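Local coordinates for EH1AB1 (PDB 6I8F), which hydrolyses esters, probably through a serine nucleophile, as expected of an enzyme with the alpha/beta hydrolase fold, at residues Gln186-Asp190 with Ala191-Gly195; His228-Trp231 with Phe232-Tyr236. All blocks are in the same frame, centred on the assembly; numbering follows the deposited sequence.

Contact 1 (Gln186-Asp190 with Ala191-Gly195); sequences QACRD and AGETG
Glu193 N reaches back to Cys188 O in a bond of 3.0 Å, and Gly192 N to Arg189 O, also at 3.0 Å; with them helix 176-190 is brought to its end. The two bonds differ in approach. The first donor lies 22° off the carbonyl plane of Cys188, whereas Gly192 N stands well above the plane of the Arg189 carbonyl. Just before them, Ala191 N still makes a helical bond to Ala187 O, with a weak second one to Cys188 O. Gly192 turns the chain with a positive phi of 71°, a conformation that costs a residue without CB little.

The apolar part centres on Cys188. Its CB rests 3.6 Å from Gly195 CA, and SG lies 4.0 Å from Thr194 O, because chi1 of -66° sets the sulfur beside its own backbone N and over the returning loop. A CB on Gly195 would point at Cys188 CB and sit tightly against it, which suits glycine to the place. Cys188 also packs on Phe152 and Ala191 on Arg153, both of helix 143-157.

The charged side chains make the third group. Arg189 and Asp190 form a side-on salt bridge, Arg189 NE and NH2 both meeting Asp190 OD1, with NE at 3.0 Å and the carboxylate oxygen in the guanidinium plane; NH2 takes its syn lone pair. The remaining nitrogen, NH1, bonds to the backbone oxygens of Asp255 and Thr257, so the guanidinium is tied both to its helix neighbour and to that loop. Glu193 lays CG 3.8 Å from Cys188 O and sends OE1 into salt bridges with Arg153 and Arg156.

Positive phi together with the paired bonds into the last turn defines a Schellman motif, here closing the helix that follows the probable nucleophile elbow of this alpha/beta hydrolase.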
ATOM      1  N   GLN A 186      -6.474  -6.456  18.800  1.00 18.48           N
ATOM      2  CA  GLN A 186      -5.857  -6.270  20.128  1.00 20.62           C
ATOM      3  C   GLN A 186      -6.540  -7.175  21.163  1.00 20.97           C
ATOM      4  O   GLN A 186      -5.850  -7.768  21.996  1.00 22.55           O
ATOM      5  CB  GLN A 186      -5.907  -4.811  20.579  1.00 19.68           C
ATOM      6  CG  GLN A 186      -4.902  -3.930  19.871  1.00 20.39           C
ATOM      7  CD  GLN A 186      -4.791  -2.593  20.551  1.00 20.77           C
ATOM      8  OE1 GLN A 186      -5.100  -2.464  21.736  1.00 20.32           O
ATOM      9  NE2 GLN A 186      -4.361  -1.591  19.798  1.00 21.41           N
ATOM     10  N   ALA A 187      -7.867  -7.313  21.056  1.00 22.33           N
ATOM     11  CA  ALA A 187      -8.671  -8.140  21.982  1.00 23.47           C
ATOM     12  C   ALA A 187      -8.253  -9.608  21.902  1.00 23.96           C
ATOM     13  O   ALA A 187      -7.963 -10.235  22.925  1.00 23.17           O
ATOM     14  CB  ALA A 187     -10.133  -7.987  21.687  1.00 23.93           C
ATOM     15  N   CYS A 188      -8.187 -10.145  20.680  1.00 25.11           N
ATOM     16  CA  CYS A 188      -7.732 -11.523  20.481  1.00 25.21           C
ATOM     17  C   CYS A 188      -6.304 -11.706  21.005  1.00 26.64           C
ATOM     18  O   CYS A 188      -5.996 -12.695  21.680  1.00 25.60           O
ATOM     19  CB  CYS A 188      -7.790 -11.929  19.018  1.00 24.77           C
ATOM     20  SG  CYS A 188      -9.494 -11.995  18.422  1.00 27.75           S
ATOM     21  N   ARG A 189      -5.429 -10.753  20.694  1.00 26.33           N
ATOM     22  CA  ARG A 189      -4.058 -10.882  21.114  1.00 27.53           C
ATOM     23  C   ARG A 189      -3.991 -10.881  22.650  1.00 28.52           C
ATOM     24  O   ARG A 189      -3.346 -11.743  23.237  1.00 28.70           O
ATOM     25  CB  ARG A 189      -3.183  -9.762  20.551  1.00 27.01           C
ATOM     26  CG  ARG A 189      -1.719  -9.965  20.901  1.00 27.98           C
ATOM     27  CD  ARG A 189      -0.922  -8.695  20.953  1.00 30.23           C
ATOM     28  NE  ARG A 189      -1.438  -7.668  21.845  1.00 29.71           N
ATOM     29  CZ  ARG A 189      -0.991  -6.428  21.812  1.00 29.82           C
ATOM     30  NH1 ARG A 189      -0.008  -6.137  20.980  1.00 29.85           N
ATOM     31  NH2 ARG A 189      -1.522  -5.489  22.570  1.00 29.14           N
ATOM     32  N   ASP A 190      -4.665  -9.921  23.291  1.00 28.59           N
ATOM     33  CA  ASP A 190      -4.591  -9.770  24.750  1.00 30.02           C
ATOM     34  C   ASP A 190      -5.231 -10.974  25.461  1.00 31.04           C
ATOM     35  O   ASP A 190      -4.850 -11.293  26.579  1.00 33.89           O
ATOM     36  CB  ASP A 190      -5.205  -8.448  25.204  1.00 29.95           C
ATOM     37  CG  ASP A 190      -4.426  -7.245  24.702  1.00 31.82           C
ATOM     38  OD1 ASP A 190      -3.352  -7.462  24.125  1.00 31.65           O
ATOM     39  OD2 ASP A 190      -4.907  -6.104  24.876  1.00 31.12           O
ATOM     40  N   ALA A 191      -6.177 -11.650  24.808  1.00 30.36           N
ATOM     41  CA  ALA A 191      -6.856 -12.818  25.383  1.00 29.64           C
ATOM     42  C   ALA A 191      -6.085 -14.118  25.102  1.00 31.85           C
ATOM     43  O   ALA A 191      -6.512 -15.183  25.536  1.00 35.75           O
ATOM     44  CB  ALA A 191      -8.254 -12.891  24.836  1.00 29.46           C
ATOM     45  N   GLY A 192      -4.975 -14.036  24.357  1.00 30.19           N
ATOM     46  CA  GLY A 192      -4.159 -15.194  24.029  1.00 29.25           C
ATOM     47  C   GLY A 192      -4.830 -16.130  23.038  1.00 30.17           C
ATOM     48  O   GLY A 192      -4.549 -17.317  23.033  1.00 29.88           O
ATOM     49  N   GLU A 193      -5.717 -15.622  22.176  1.00 29.42           N
ATOM     50  CA  GLU A 193      -6.295 -16.516  21.165  1.00 32.18           C
ATOM     51  C   GLU A 193      -5.839 -16.077  19.766  1.00 28.99           C
ATOM     52  O   GLU A 193      -5.161 -15.050  19.603  1.00 27.95           O
ATOM     53  CB  GLU A 193      -7.812 -16.665  21.311  1.00 36.07           C
ATOM     54  CG  GLU A 193      -8.563 -15.429  21.741  1.00 41.25           C
ATOM     55  CD  GLU A 193     -10.056 -15.694  21.817  1.00 43.49           C
ATOM     56  OE1 GLU A 193     -10.762 -15.383  20.838  1.00 41.75           O
ATOM     57  OE2 GLU A 193     -10.504 -16.240  22.842  1.00 51.75           O
ATOM     58  N   THR A 194      -6.164 -16.918  18.781  1.00 26.78           N
ATOM     59  CA  THR A 194      -5.894 -16.671  17.376  1.00 26.60           C
ATOM     60  C   THR A 194      -6.682 -15.447  16.905  1.00 24.21           C
ATOM     61  O   THR A 194      -7.891 -15.386  17.003  1.00 23.01           O
ATOM     62  CB  THR A 194      -6.227 -17.908  16.545  1.00 28.55           C
ATOM     63  OG1 THR A 194      -5.385 -18.933  17.067  1.00 29.41           O
ATOM     64  CG2 THR A 194      -5.983 -17.736  15.060  1.00 30.42           C
ATOM     65  N   GLY A 195      -5.949 -14.464  16.395  1.00 24.08           N
ATOM     66  CA  GLY A 195      -6.535 -13.280  15.882  1.00 23.10           C
ATOM     67  C   GLY A 195      -6.597 -13.311  14.363  1.00 22.17           C
ATOM     68  O   GLY A 195      -6.205 -14.293  13.737  1.00 22.12           O
TER

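Contact 2 (His228-Trp231 with Phe232-Tyr236); sequences HMDW and FWEAY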
ATOM      1  N   HIS A 228     -21.252  18.906  16.965  1.00 86.48           N
ATOM      2  CA  HIS A 228     -22.262  17.874  16.858  1.00 83.54           C
ATOM      3  C   HIS A 228     -21.621  16.528  16.519  1.00 79.84           C
ATOM      4  O   HIS A 228     -22.219  15.629  15.922  1.00 74.93           O
ATOM      5  CB  HIS A 228     -23.525  18.382  16.180  1.00 86.65           C
ATOM      6  CG  HIS A 228     -24.443  18.667  17.311  1.00 91.13           C
ATOM      7  ND1 HIS A 228     -24.859  19.933  17.663  1.00 95.48           N
ATOM      8  CD2 HIS A 228     -24.831  17.844  18.307  1.00 89.86           C
ATOM      9  CE1 HIS A 228     -25.567  19.857  18.774  1.00 96.67           C
ATOM     10  NE2 HIS A 228     -25.562  18.583  19.189  1.00 96.62           N
ATOM     11  N   MET A 229     -20.417  16.390  17.080  1.00 76.71           N
ATOM     12  CA  MET A 229     -19.851  15.139  17.492  1.00 72.78           C
ATOM     13  C   MET A 229     -20.650  14.574  18.679  1.00 60.15           C
ATOM     14  O   MET A 229     -20.748  13.362  18.823  1.00 56.73           O
ATOM     15  CB  MET A 229     -18.390  15.334  17.912  1.00 82.76           C
ATOM     16  CG  MET A 229     -17.684  14.041  18.289  1.00 93.17           C
ATOM     17  SD  MET A 229     -15.922  14.264  18.692  1.00105.91           S
ATOM     18  CE  MET A 229     -15.195  14.427  17.060  1.00101.23           C
ATOM     19  N   ASP A 230     -21.208  15.453  19.523  1.00 50.10           N
ATOM     20  CA  ASP A 230     -21.887  15.043  20.760  1.00 47.52           C
ATOM     21  C   ASP A 230     -23.071  14.122  20.451  1.00 40.42           C
ATOM     22  O   ASP A 230     -23.331  13.190  21.196  1.00 37.99           O
ATOM     23  CB  ASP A 230     -22.352  16.249  21.574  1.00 47.74           C
ATOM     24  CG  ASP A 230     -21.190  17.000  22.192  1.00 51.64           C
ATOM     25  OD1 ASP A 230     -21.392  18.165  22.582  1.00 51.98           O
ATOM     26  OD2 ASP A 230     -20.089  16.410  22.265  1.00 52.57           O
ATOM     27  N   TRP A 231     -23.761  14.389  19.340  1.00 35.51           N
ATOM     28  CA  TRP A 231     -24.893  13.583  18.911  1.00 35.16           C
ATOM     29  C   TRP A 231     -24.485  12.102  18.805  1.00 32.90           C
ATOM     30  O   TRP A 231     -25.308  11.223  19.073  1.00 32.37           O
ATOM     31  CB  TRP A 231     -25.456  14.127  17.593  1.00 33.16           C
ATOM     32  CG  TRP A 231     -26.747  13.516  17.146  1.00 33.48           C
ATOM     33  CD1 TRP A 231     -28.008  13.931  17.464  1.00 33.54           C
ATOM     34  CD2 TRP A 231     -26.908  12.398  16.252  1.00 33.27           C
ATOM     35  NE1 TRP A 231     -28.941  13.156  16.828  1.00 33.36           N
ATOM     36  CE2 TRP A 231     -28.298  12.206  16.076  1.00 33.55           C
ATOM     37  CE3 TRP A 231     -26.020  11.543  15.586  1.00 32.24           C
ATOM     38  CZ2 TRP A 231     -28.812  11.190  15.269  1.00 31.88           C
ATOM     39  CZ3 TRP A 231     -26.531  10.547  14.780  1.00 31.77           C
ATOM     40  CH2 TRP A 231     -27.906  10.371  14.630  1.00 31.04           C
ATOM     41  N   PHE A 232     -23.224  11.851  18.421  1.00 30.44           N
ATOM     42  CA  PHE A 232     -22.655  10.513  18.331  1.00 31.40           C
ATOM     43  C   PHE A 232     -22.040  10.099  19.670  1.00 29.98           C
ATOM     44  O   PHE A 232     -22.343   9.024  20.214  1.00 27.42           O
ATOM     45  CB  PHE A 232     -21.595  10.452  17.227  1.00 33.37           C
ATOM     46  CG  PHE A 232     -22.171  10.485  15.836  1.00 35.07           C
ATOM     47  CD1 PHE A 232     -22.609   9.321  15.224  1.00 34.33           C
ATOM     48  CD2 PHE A 232     -22.320  11.686  15.159  1.00 35.19           C
ATOM     49  CE1 PHE A 232     -23.166   9.353  13.955  1.00 35.12           C
ATOM     50  CE2 PHE A 232     -22.881  11.716  13.891  1.00 35.85           C
ATOM     51  CZ  PHE A 232     -23.301  10.551  13.291  1.00 35.39           C
ATOM     52  N   TRP A 233     -21.141  10.951  20.164  1.00 28.61           N
ATOM     53  CA  TRP A 233     -20.303  10.655  21.299  1.00 31.12           C
ATOM     54  C   TRP A 233     -21.146  10.343  22.550  1.00 30.15           C
ATOM     55  O   TRP A 233     -20.854   9.388  23.277  1.00 29.79           O
ATOM     56  CB  TRP A 233     -19.324  11.813  21.530  1.00 34.52           C
ATOM     57  CG  TRP A 233     -18.382  11.552  22.660  1.00 37.86           C
ATOM     58  CD1 TRP A 233     -18.491  12.019  23.936  1.00 38.91           C
ATOM     59  CD2 TRP A 233     -17.221  10.706  22.638  1.00 39.67           C
ATOM     60  NE1 TRP A 233     -17.464  11.542  24.705  1.00 40.51           N
ATOM     61  CE2 TRP A 233     -16.667  10.739  23.937  1.00 41.88           C
ATOM     62  CE3 TRP A 233     -16.588   9.932  21.658  1.00 41.15           C
ATOM     63  CZ2 TRP A 233     -15.516  10.028  24.274  1.00 41.55           C
ATOM     64  CZ3 TRP A 233     -15.445   9.238  21.990  1.00 40.58           C
ATOM     65  CH2 TRP A 233     -14.919   9.287  23.281  1.00 40.12           C
ATOM     66  N   GLU A 234     -22.213  11.120  22.770  1.00 29.57           N
ATOM     67  CA  GLU A 234     -23.014  11.042  23.990  1.00 30.56           C
ATOM     68  C   GLU A 234     -23.990   9.868  23.922  1.00 28.28           C
ATOM     69  O   GLU A 234     -24.466   9.389  24.950  1.00 28.07           O
ATOM     70  CB  GLU A 234     -23.741  12.369  24.222  1.00 35.10           C
ATOM     71  CG  GLU A 234     -22.766  13.498  24.534  1.00 39.69           C
ATOM     72  CD  GLU A 234     -23.363  14.801  25.025  1.00 42.29           C
ATOM     73  OE1 GLU A 234     -24.567  15.033  24.802  1.00 47.69           O
ATOM     74  OE2 GLU A 234     -22.608  15.579  25.630  1.00 50.92           O
ATOM     75  N   ALA A 235     -24.289   9.409  22.703  1.00 26.72           N
ATOM     76  CA  ALA A 235     -25.117   8.244  22.521  1.00 24.51           C
ATOM     77  C   ALA A 235     -24.320   6.991  22.905  1.00 23.17           C
ATOM     78  O   ALA A 235     -24.857   6.038  23.485  1.00 24.07           O
ATOM     79  CB  ALA A 235     -25.603   8.202  21.089  1.00 25.56           C
ATOM     80  N   TYR A 236     -23.018   7.015  22.598  1.00 23.57           N
ATOM     81  CA  TYR A 236     -22.156   5.818  22.604  1.00 22.73           C
ATOM     82  C   TYR A 236     -21.469   5.610  23.963  1.00 23.82           C
ATOM     83  O   TYR A 236     -21.400   4.495  24.467  1.00 24.29           O
ATOM     84  CB  TYR A 236     -21.133   5.959  21.474  1.00 22.22           C
ATOM     85  CG  TYR A 236     -20.128   4.841  21.357  1.00 21.35           C
ATOM     86  CD1 TYR A 236     -20.528   3.515  21.284  1.00 21.05           C
ATOM     87  CD2 TYR A 236     -18.769   5.117  21.293  1.00 21.34           C
ATOM     88  CE1 TYR A 236     -19.607   2.489  21.158  1.00 21.14           C
ATOM     89  CE2 TYR A 236     -17.833   4.102  21.163  1.00 21.83           C
ATOM     90  CZ  TYR A 236     -18.254   2.786  21.088  1.00 21.57           C
ATOM     91  OH  TYR A 236     -17.335   1.788  20.953  1.00 23.00           O
TER
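Phe232 CB lies 3.4 Å from Met229 O, the carbonyl that also takes the N-H groups of Phe232 and Trp233; the bond from Trp233 N, 2.8 Å long, is nearly straight and in the carbonyl plane. With Glu234 N to Asp230 O it gives the i to i+4 pattern of an alpha helix's first turn. Chi1 of -73° carries the ring away from its own carbonyl carbon and up to the Trp231 indole. Along the ring, CD2 comes to 4.0 Å from His228 O while lying near Trp231 CE3, CE2 approaches Trp231 CE3 to 3.6 Å, and CZ at the tip meets Trp231 CZ3. Trp231 CE3 thus stands over the ring centre: a T-shaped stack, indole edge on phenyl face, planes at 75°. Phenylalanine suits the place because its ring face can receive that edge. Without the phenyl ring, as with an alanine here, the CE3-CZ3 edge of Trp231 is likely to lose its aromatic mate on that side.

On another flank, Asp230 and Glu234 stack their carboxylates almost parallel, with OD1 of Asp230 4.2 Å from OE2 of Glu234, a like-charge approach likely to be somewhat unfavourable.

Helix 230-236 is joined to the N-terminal region where Trp231 stacks on His43 of helix 43-55 and bonds through NE1 to Leu41 O; at its other end Tyr236 packs against Pro144 and Ile145 of helix 143-157.

In the fold
From the N terminus the chain runs through helices 18-32 and 43-55 before the first strands of the sheet, and later passes from strand 169-174 into helix 176-190, whose end is contact 1. The turn there sends the chain on to strand 198-202, so this contact closes the helical link between two parallel neighbours in the sheet. Contact 2 opens only later, within the short helix 230-236 that precedes strand 262-267. The two are local and in series, neither enclosing nor crossing the other, and their centres are about 29 Å apart. Helix 143-157 lies against both, so it links the two sites in the fold.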